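Local coordinates for molinate hydrolase (Gulosibacter molinativorax, PDB 4UB9), which probably hydrolyses the thiocarbamate herbicide molinate, as a zinc-dependent enzyme of the amidohydrolase family, at residues Arg431-Leu436 with Val441-Asp446; Thr56-Ile59 with Ile64-Val67; Ala162-Arg167 with Glu470-Asp475. All coordinates share one frame; numbering follows the deposited sequence.

Interaction 1 of 3, residues Arg431-Leu436 with Val441-Asp446; sequences RKFDEL and VGKLGD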
loop_
_atom_site.group_PDB
_atom_site.type_symbol
_atom_site.label_atom_id
_atom_site.label_comp_id
_atom_site.label_asym_id
_atom_site.label_seq_id
_atom_site.Cartn_x
_atom_site.Cartn_y
_atom_site.Cartn_z
ATOM N N ARG A 431 37.551 -23.270 -5.657
ATOM C CA ARG A 431 39.020 -23.443 -5.919
ATOM C C ARG A 431 39.835 -23.288 -4.636
ATOM O O ARG A 431 40.841 -22.615 -4.599
ATOM C CB ARG A 431 39.479 -22.526 -7.072
ATOM C CG ARG A 431 38.637 -22.789 -8.337
ATOM C CD ARG A 431 39.272 -22.407 -9.666
ATOM N NE ARG A 431 39.595 -20.977 -9.716
ATOM C CZ ARG A 431 39.001 -20.039 -10.474
ATOM N NH1 ARG A 431 38.011 -20.326 -11.326
ATOM N NH2 ARG A 431 39.414 -18.779 -10.358
ATOM N N LYS A 432 39.320 -23.901 -3.573
ATOM C CA LYS A 432 39.965 -23.902 -2.273
ATOM C C LYS A 432 40.253 -25.311 -1.814
ATOM O O LYS A 432 40.677 -25.506 -0.681
ATOM C CB LYS A 432 39.093 -23.277 -1.209
ATOM C CG LYS A 432 38.749 -21.815 -1.428
ATOM C CD LYS A 432 39.940 -20.948 -1.157
ATOM C CE LYS A 432 39.543 -19.523 -1.392
ATOM N NZ LYS A 432 40.711 -18.670 -1.095
ATOM N N PHE A 433 40.087 -26.277 -2.690
ATOM C CA PHE A 433 40.246 -27.691 -2.301
ATOM C C PHE A 433 41.689 -28.088 -1.978
ATOM O O PHE A 433 41.926 -29.060 -1.289
ATOM C CB PHE A 433 39.678 -28.627 -3.360
ATOM C CG PHE A 433 39.473 -30.036 -2.871
ATOM C CD1 PHE A 433 38.692 -30.299 -1.755
ATOM C CD2 PHE A 433 40.097 -31.121 -3.528
ATOM C CE1 PHE A 433 38.516 -31.607 -1.305
ATOM C CE2 PHE A 433 39.904 -32.430 -3.099
ATOM C CZ PHE A 433 39.142 -32.676 -1.970
ATOM N N ASP A 434 42.637 -27.317 -2.471
ATOM C CA ASP A 434 44.048 -27.470 -2.086
ATOM C C ASP A 434 44.253 -27.185 -0.588
ATOM O O ASP A 434 45.168 -27.699 -0.001
ATOM C CB ASP A 434 44.977 -26.593 -2.950
ATOM C CG ASP A 434 44.597 -25.098 -2.920
ATOM O OD1 ASP A 434 43.392 -24.746 -2.763
ATOM O OD2 ASP A 434 45.505 -24.258 -3.068
ATOM N N GLU A 435 43.364 -26.437 0.040
ATOM C CA GLU A 435 43.508 -26.054 1.445
ATOM C C GLU A 435 42.487 -26.563 2.431
ATOM O O GLU A 435 42.770 -26.662 3.632
ATOM C CB GLU A 435 43.476 -24.566 1.553
ATOM C CG GLU A 435 44.674 -23.961 0.902
ATOM C CD GLU A 435 45.188 -22.807 1.707
ATOM O OE1 GLU A 435 46.424 -22.637 1.765
ATOM O OE2 GLU A 435 44.354 -22.074 2.270
ATOM N N LEU A 436 41.294 -26.862 1.961
ATOM C CA LEU A 436 40.240 -27.291 2.862
ATOM C C LEU A 436 39.196 -28.131 2.165
ATOM O O LEU A 436 39.249 -28.319 0.958
ATOM C CB LEU A 436 39.592 -26.078 3.551
ATOM C CG LEU A 436 38.926 -25.043 2.612
ATOM C CD1 LEU A 436 37.437 -25.307 2.493
ATOM C CD2 LEU A 436 39.183 -23.642 3.086
ATOM N N VAL A 441 46.681 -34.938 4.088
ATOM C CA VAL A 441 47.927 -34.403 4.577
ATOM C C VAL A 441 48.206 -33.134 3.813
ATOM O O VAL A 441 48.069 -33.103 2.613
ATOM C CB VAL A 441 49.089 -35.422 4.409
ATOM C CG1 VAL A 441 50.436 -34.776 4.726
ATOM C CG2 VAL A 441 48.851 -36.631 5.315
ATOM N N GLY A 442 48.625 -32.098 4.510
ATOM C CA GLY A 442 48.964 -30.811 3.868
ATOM C C GLY A 442 47.844 -29.783 3.923
ATOM O O GLY A 442 48.100 -28.597 3.911
ATOM N N LYS A 443 46.612 -30.244 4.034
ATOM C CA LYS A 443 45.456 -29.342 4.158
ATOM C C LYS A 443 45.277 -28.772 5.560
ATOM O O LYS A 443 45.871 -29.254 6.516
ATOM C CB LYS A 443 44.171 -30.044 3.708
ATOM C CG LYS A 443 44.187 -30.402 2.225
ATOM C CD LYS A 443 42.817 -30.827 1.718
ATOM C CE LYS A 443 42.947 -31.406 0.334
ATOM N NZ LYS A 443 41.638 -31.494 -0.359
ATOM N N LEU A 444 44.451 -27.744 5.677
ATOM C CA LEU A 444 44.175 -27.130 6.984
ATOM C C LEU A 444 43.516 -28.102 7.954
ATOM O O LEU A 444 42.741 -28.965 7.564
ATOM C CB LEU A 444 43.302 -25.902 6.835
ATOM C CG LEU A 444 43.988 -24.694 6.183
ATOM C CD1 LEU A 444 42.957 -23.767 5.588
ATOM C CD2 LEU A 444 44.864 -23.928 7.172
ATOM N N GLY A 445 43.819 -27.928 9.228
ATOM C CA GLY A 445 43.355 -28.824 10.308
ATOM C C GLY A 445 41.973 -28.571 10.870
ATOM O O GLY A 445 41.779 -28.326 12.075
ATOM N N ASP A 446 41.010 -28.636 9.978
ATOM C CA ASP A 446 39.627 -28.400 10.317
ATOM C C ASP A 446 38.931 -29.719 10.394
ATOM O O ASP A 446 38.820 -30.447 9.395
ATOM C CB ASP A 446 38.941 -27.523 9.252
ATOM C CG ASP A 446 39.529 -26.094 9.155
ATOM O OD1 ASP A 446 40.341 -25.695 10.018
ATOM O OD2 ASP A 446 39.172 -25.372 8.182
#
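Phe433 swings its ring trans to the backbone N (chi1 -164°), beside its own carbonyl, and Lys443 runs out almost straight beyond CG, with chi2 to chi4 all near 180°; the ammonium thus arrives where ring and carbonyl of Phe433 can both be used. Lys443 NZ sits 3.1 Å from the centroid of the Phe433 ring, nearly on the ring normal, a cation-pi contact over one face; Lys428 makes another with the same ring. Lys443 NZ also donates to Phe433 O at 2.6 Å, in the carbonyl plane, and is bonded to Ser438 OG. Lys443 CG passes Asp434 O at 3.6 Å. Leu444 N gives Glu435 O a bond of 2.9 Å, and the leucine side chain lies alongside that oxygen, Leu444 CB 3.3 Å from it. Glu435 OE1 pairs with Arg63 in a salt bridge, while OE2 lies against Leu444 CD1. A methionine in place of Lys443 removes the ammonium, which would probably leave Phe433 O and Ser438 OG without this partner and the ring with one cation fewer. A Schellman motif at Arg431 closes helix 424-429, and this helix-to-strand connection, folded back on itself, leads the amidohydrolase chain into strand 447-450.

Interaction 2 of 3, residues Thr56-Ile59 with Ile64-Val67; sequences TVFI and ITKV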
loop_
_atom_site.group_PDB
_atom_site.type_symbol
_atom_site.label_atom_id
_atom_site.label_comp_id
_atom_site.label_asym_id
_atom_site.label_seq_id
_atom_site.Cartn_x
_atom_site.Cartn_y
_atom_site.Cartn_z
ATOM N N THR A 56 43.479 -42.254 13.008
ATOM C CA THR A 56 43.986 -41.144 13.728
ATOM C C THR A 56 44.406 -40.052 12.746
ATOM O O THR A 56 45.031 -40.304 11.718
ATOM C CB THR A 56 45.160 -41.553 14.656
ATOM O OG1 THR A 56 44.609 -42.246 15.793
ATOM C CG2 THR A 56 45.970 -40.345 15.138
ATOM N N VAL A 57 44.049 -38.829 13.115
ATOM C CA VAL A 57 44.409 -37.644 12.352
ATOM C C VAL A 57 45.282 -36.732 13.187
ATOM O O VAL A 57 44.949 -36.404 14.332
ATOM C CB VAL A 57 43.177 -36.843 11.938
ATOM C CG1 VAL A 57 43.598 -35.590 11.169
ATOM C CG2 VAL A 57 42.242 -37.707 11.119
ATOM N N PHE A 58 46.414 -36.359 12.627
ATOM C CA PHE A 58 47.384 -35.605 13.382
ATOM C C PHE A 58 47.601 -34.260 12.737
ATOM O O PHE A 58 47.962 -34.158 11.553
ATOM C CB PHE A 58 48.726 -36.347 13.510
ATOM C CG PHE A 58 49.685 -35.703 14.471
ATOM C CD1 PHE A 58 49.521 -35.861 15.825
ATOM C CD2 PHE A 58 50.784 -34.980 14.016
ATOM C CE1 PHE A 58 50.399 -35.278 16.727
ATOM C CE2 PHE A 58 51.680 -34.403 14.912
ATOM C CZ PHE A 58 51.478 -34.546 16.275
ATOM N N ILE A 59 47.435 -33.237 13.559
ATOM C CA ILE A 59 47.557 -31.852 13.113
ATOM C C ILE A 59 48.629 -31.160 13.904
ATOM O O ILE A 59 48.665 -31.240 15.120
ATOM C CB ILE A 59 46.233 -31.065 13.273
ATOM C CG1 ILE A 59 45.128 -31.715 12.435
ATOM C CG2 ILE A 59 46.408 -29.610 12.885
ATOM C CD1 ILE A 59 43.744 -31.574 13.058
ATOM N N ILE A 64 47.305 -30.440 8.719
ATOM C CA ILE A 64 47.274 -31.883 8.834
ATOM C C ILE A 64 48.619 -32.410 8.372
ATOM O O ILE A 64 49.031 -32.170 7.233
ATOM C CB ILE A 64 46.149 -32.530 8.003
ATOM C CG1 ILE A 64 44.771 -32.110 8.508
ATOM C CG2 ILE A 64 46.223 -34.050 8.086
ATOM C CD1 ILE A 64 43.616 -32.482 7.600
ATOM N N THR A 65 49.282 -33.145 9.255
ATOM C CA THR A 65 50.593 -33.788 8.932
ATOM C C THR A 65 50.517 -35.304 8.778
ATOM O O THR A 65 51.305 -35.876 8.049
ATOM C CB THR A 65 51.683 -33.459 9.974
ATOM O OG1 THR A 65 51.227 -33.845 11.274
ATOM C CG2 THR A 65 52.005 -31.981 9.964
ATOM N N LYS A 66 49.556 -35.936 9.428
ATOM C CA LYS A 66 49.430 -37.371 9.352
ATOM C C LYS A 66 48.005 -37.857 9.403
ATOM O O LYS A 66 47.213 -37.405 10.211
ATOM C CB LYS A 66 50.190 -37.999 10.527
ATOM C CG LYS A 66 51.576 -38.503 10.185
ATOM C CD LYS A 66 52.524 -38.478 11.378
ATOM C CE LYS A 66 53.751 -39.340 11.088
ATOM N NZ LYS A 66 55.003 -38.602 11.395
ATOM N N VAL A 67 47.722 -38.853 8.582
ATOM C CA VAL A 67 46.438 -39.551 8.610
ATOM C C VAL A 67 46.692 -41.030 8.394
ATOM O O VAL A 67 47.221 -41.430 7.374
ATOM C CB VAL A 67 45.494 -39.108 7.484
ATOM C CG1 VAL A 67 44.164 -39.858 7.559
ATOM C CG2 VAL A 67 45.278 -37.619 7.560
#
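Phe58 O takes three donors from the facing strand: Thr65 N comes in to Phe58 O at 2.8 Å, in the carbonyl plane; Lys66 N reaches it at 3.2 Å, tilted somewhat from that plane; and Thr65 OG1 adds a longer bond of 3.3 Å from well above it. The threonine hydroxyl is placed there by chi1 of 56°, which sets OG1 between its backbone N and carbonyl carbon. From this position Thr65 OG1 also lies against the edge of the Phe58 ring, in its plane, 3.0 Å from Phe58 CD2. Going the other way, Phe58 N donates to Lys66 O at 2.8 Å, so the pair Phe58 and Lys66 is bonded in both directions, and their CB atoms meet at 3.7 Å on one side of the sheet. On the other side Ile59 CG1 touches Ile64 CG1 at 4.0 Å, and Val57 CG1 faces the CG2 methyls of Ile64 and Val67; Ile439 packs on both valines. Strand 36-39 continues the sheet beyond 55-60. The segments run antiparallel, their short axes 161° apart, and the register slips by one residue where Thr65 and Lys66 together face Phe58: a classic beta bulge in a beta hairpin.

Interaction 3 of 3, residues Ala162-Arg167 with Glu470-Asp475; sequences AAEGAR and EGREID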
loop_
_atom_site.group_PDB
_atom_site.type_symbol
_atom_site.label_atom_id
_atom_site.label_comp_id
_atom_site.label_asym_id
_atom_site.label_seq_id
_atom_site.Cartn_x
_atom_site.Cartn_y
_atom_site.Cartn_z
ATOM N N ALA A 162 42.313 -12.259 15.411
ATOM C CA ALA A 162 41.733 -11.239 16.312
ATOM C C ALA A 162 40.302 -11.538 16.777
ATOM O O ALA A 162 39.817 -10.962 17.752
ATOM C CB ALA A 162 41.757 -9.875 15.658
ATOM N N ALA A 163 39.624 -12.413 16.054
ATOM C CA ALA A 163 38.249 -12.746 16.396
ATOM C C ALA A 163 37.935 -14.181 16.051
ATOM O O ALA A 163 38.508 -14.777 15.147
ATOM C CB ALA A 163 37.290 -11.828 15.680
ATOM N N GLU A 164 36.959 -14.689 16.770
ATOM C CA GLU A 164 36.504 -16.056 16.632
ATOM C C GLU A 164 35.439 -16.219 15.525
ATOM O O GLU A 164 34.648 -15.322 15.262
ATOM C CB GLU A 164 35.927 -16.505 17.974
ATOM C CG GLU A 164 35.326 -17.902 18.000
ATOM C CD GLU A 164 36.394 -18.982 17.886
ATOM O OE1 GLU A 164 36.907 -19.202 16.768
ATOM O OE2 GLU A 164 36.717 -19.631 18.919
ATOM N N GLY A 165 35.444 -17.387 14.893
ATOM C CA GLY A 165 34.407 -17.761 13.933
ATOM C C GLY A 165 34.869 -18.635 12.793
ATOM O O GLY A 165 36.041 -18.785 12.548
ATOM N N ALA A 166 33.923 -19.162 12.056
ATOM C CA ALA A 166 34.221 -19.799 10.786
ATOM C C ALA A 166 35.013 -18.852 9.911
ATOM O O ALA A 166 34.822 -17.632 9.985
ATOM C CB ALA A 166 32.940 -20.207 10.064
ATOM N N ARG A 167 35.936 -19.389 9.103
ATOM C CA ARG A 167 36.632 -18.503 8.196
ATOM C C ARG A 167 35.678 -18.138 7.054
ATOM O O ARG A 167 34.783 -18.908 6.651
ATOM C CB ARG A 167 37.965 -19.024 7.699
ATOM C CG ARG A 167 37.922 -19.992 6.565
ATOM C CD ARG A 167 39.337 -20.340 6.097
ATOM N NE ARG A 167 40.084 -21.014 7.141
ATOM C CZ ARG A 167 39.835 -22.232 7.628
ATOM N NH1 ARG A 167 38.863 -23.000 7.145
ATOM N NH2 ARG A 167 40.595 -22.710 8.613
ATOM N N GLU A 470 41.840 -25.352 12.388
ATOM C CA GLU A 470 43.295 -25.228 12.300
ATOM C C GLU A 470 43.963 -25.813 13.560
ATOM O O GLU A 470 44.781 -25.194 14.229
ATOM C CB GLU A 470 43.689 -23.796 12.064
ATOM C CG GLU A 470 43.395 -23.392 10.639
ATOM C CD GLU A 470 43.808 -21.967 10.301
ATOM O OE1 GLU A 470 44.910 -21.544 10.675
ATOM O OE2 GLU A 470 43.048 -21.300 9.593
ATOM N N GLY A 471 43.552 -27.033 13.880
ATOM C CA GLY A 471 44.113 -27.777 15.016
ATOM C C GLY A 471 43.802 -27.258 16.409
ATOM O O GLY A 471 44.368 -27.719 17.402
ATOM N N ARG A 472 42.897 -26.296 16.471
ATOM C CA ARG A 472 42.521 -25.680 17.724
ATOM C C ARG A 472 41.116 -26.088 18.037
ATOM O O ARG A 472 40.221 -25.932 17.220
ATOM C CB ARG A 472 42.601 -24.188 17.565
ATOM C CG ARG A 472 42.192 -23.395 18.790
ATOM C CD ARG A 472 42.386 -21.925 18.487
ATOM N NE ARG A 472 41.107 -21.279 18.719
ATOM C CZ ARG A 472 40.282 -20.821 17.791
ATOM N NH1 ARG A 472 40.581 -20.851 16.509
ATOM N NH2 ARG A 472 39.152 -20.289 18.175
ATOM N N GLU A 473 40.931 -26.714 19.176
ATOM C CA GLU A 473 39.605 -27.170 19.546
ATOM C C GLU A 473 38.802 -25.972 19.995
ATOM O O GLU A 473 39.277 -25.099 20.680
ATOM C CB GLU A 473 39.616 -28.253 20.641
ATOM C CG GLU A 473 38.210 -28.818 20.928
ATOM C CD GLU A 473 38.176 -30.060 21.831
ATOM O OE1 GLU A 473 39.236 -30.427 22.430
ATOM O OE2 GLU A 473 37.090 -30.697 21.906
ATOM N N ILE A 474 37.534 -26.020 19.666
ATOM C CA ILE A 474 36.629 -24.929 19.918
ATOM C C ILE A 474 35.645 -25.297 21.010
ATOM O O ILE A 474 34.996 -26.342 20.937
ATOM C CB ILE A 474 35.804 -24.609 18.629
ATOM C CG1 ILE A 474 36.715 -24.365 17.423
ATOM C CG2 ILE A 474 34.883 -23.417 18.848
ATOM C CD1 ILE A 474 37.725 -23.247 17.591
ATOM N N ASP A 475 35.452 -24.392 21.958
ATOM C CA ASP A 475 34.302 -24.519 22.913
ATOM C C ASP A 475 32.990 -24.114 22.218
ATOM O O ASP A 475 32.441 -23.028 22.436
ATOM C CB ASP A 475 34.513 -23.717 24.205
ATOM C CG ASP A 475 33.356 -23.847 25.156
ATOM O OD1 ASP A 475 32.475 -24.742 24.960
ATOM O OD2 ASP A 475 33.289 -23.010 26.084
#
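The two backbones stay well apart, the nearest CA atoms, Glu164 and Ile474, being 9.5 Å from each other, so long side chains have to bridge the distance between the loop 162-167 and the turn 470-475 with its short strand. Two salt bridges do so, with the acid on one segment in the first and on the other in the second. Glu164 and Arg472 reach out from opposite directions, and a single nitrogen, Arg472 NH2, meets both carboxylate oxygens, OE2 of Glu164 at 2.6 Å and OE1 of Glu164 at 2.9 Å. The two planes are 22° apart, with the carboxylate at the guanidinium edge. Glu164 OE1 is held a second time, through its anti lone pair, by Gly165 N at 3.0 Å; the bend at chi2 (70°) curls the acid back toward its own backbone. Ile474 CD1 rests 3.3 Å above the Arg472 guanidinium plane, toward its rim, and Phe31 makes a cation-pi contact with the same arginine. At the other end Arg167 NH2 gives Glu470 OE2 a straight bond of 3.0 Å, using that oxygen's anti lone pair, with the groups nearly coplanar. The stronger partner of Arg167 is Asp446, which takes NH1, while Thr140 OG1 bonds to NH1 as well. Between the loop leading into strand 167-170 and the turn after strand 464-469, buried Glu164 and Arg167 each meet an opposite charge, so burying them probably costs less than it would unpaired.

In the fold
All three contacts lie well away from the zinc site. Interaction 2 is the most remote, its centre about 27 Å from the centre of the chain, and consists of antiparallel sheet bonding interrupted by a bulge, plus apolar packing; the centres of interactions 1 and 3 are each about 18 Å from that point, and neither pairs strands. Interaction 3 is buried and rests on salt bridges between distant parts of the chain, whereas the partly buried interaction 1 closes a local loop with one backbone bond and one lysine. Segment 441-446 joins all of them: Gly442 and Lys443 bond to the Ile64 backbone of interaction 2, and Asp446 holds Arg167 and Glu470 N of interaction 3.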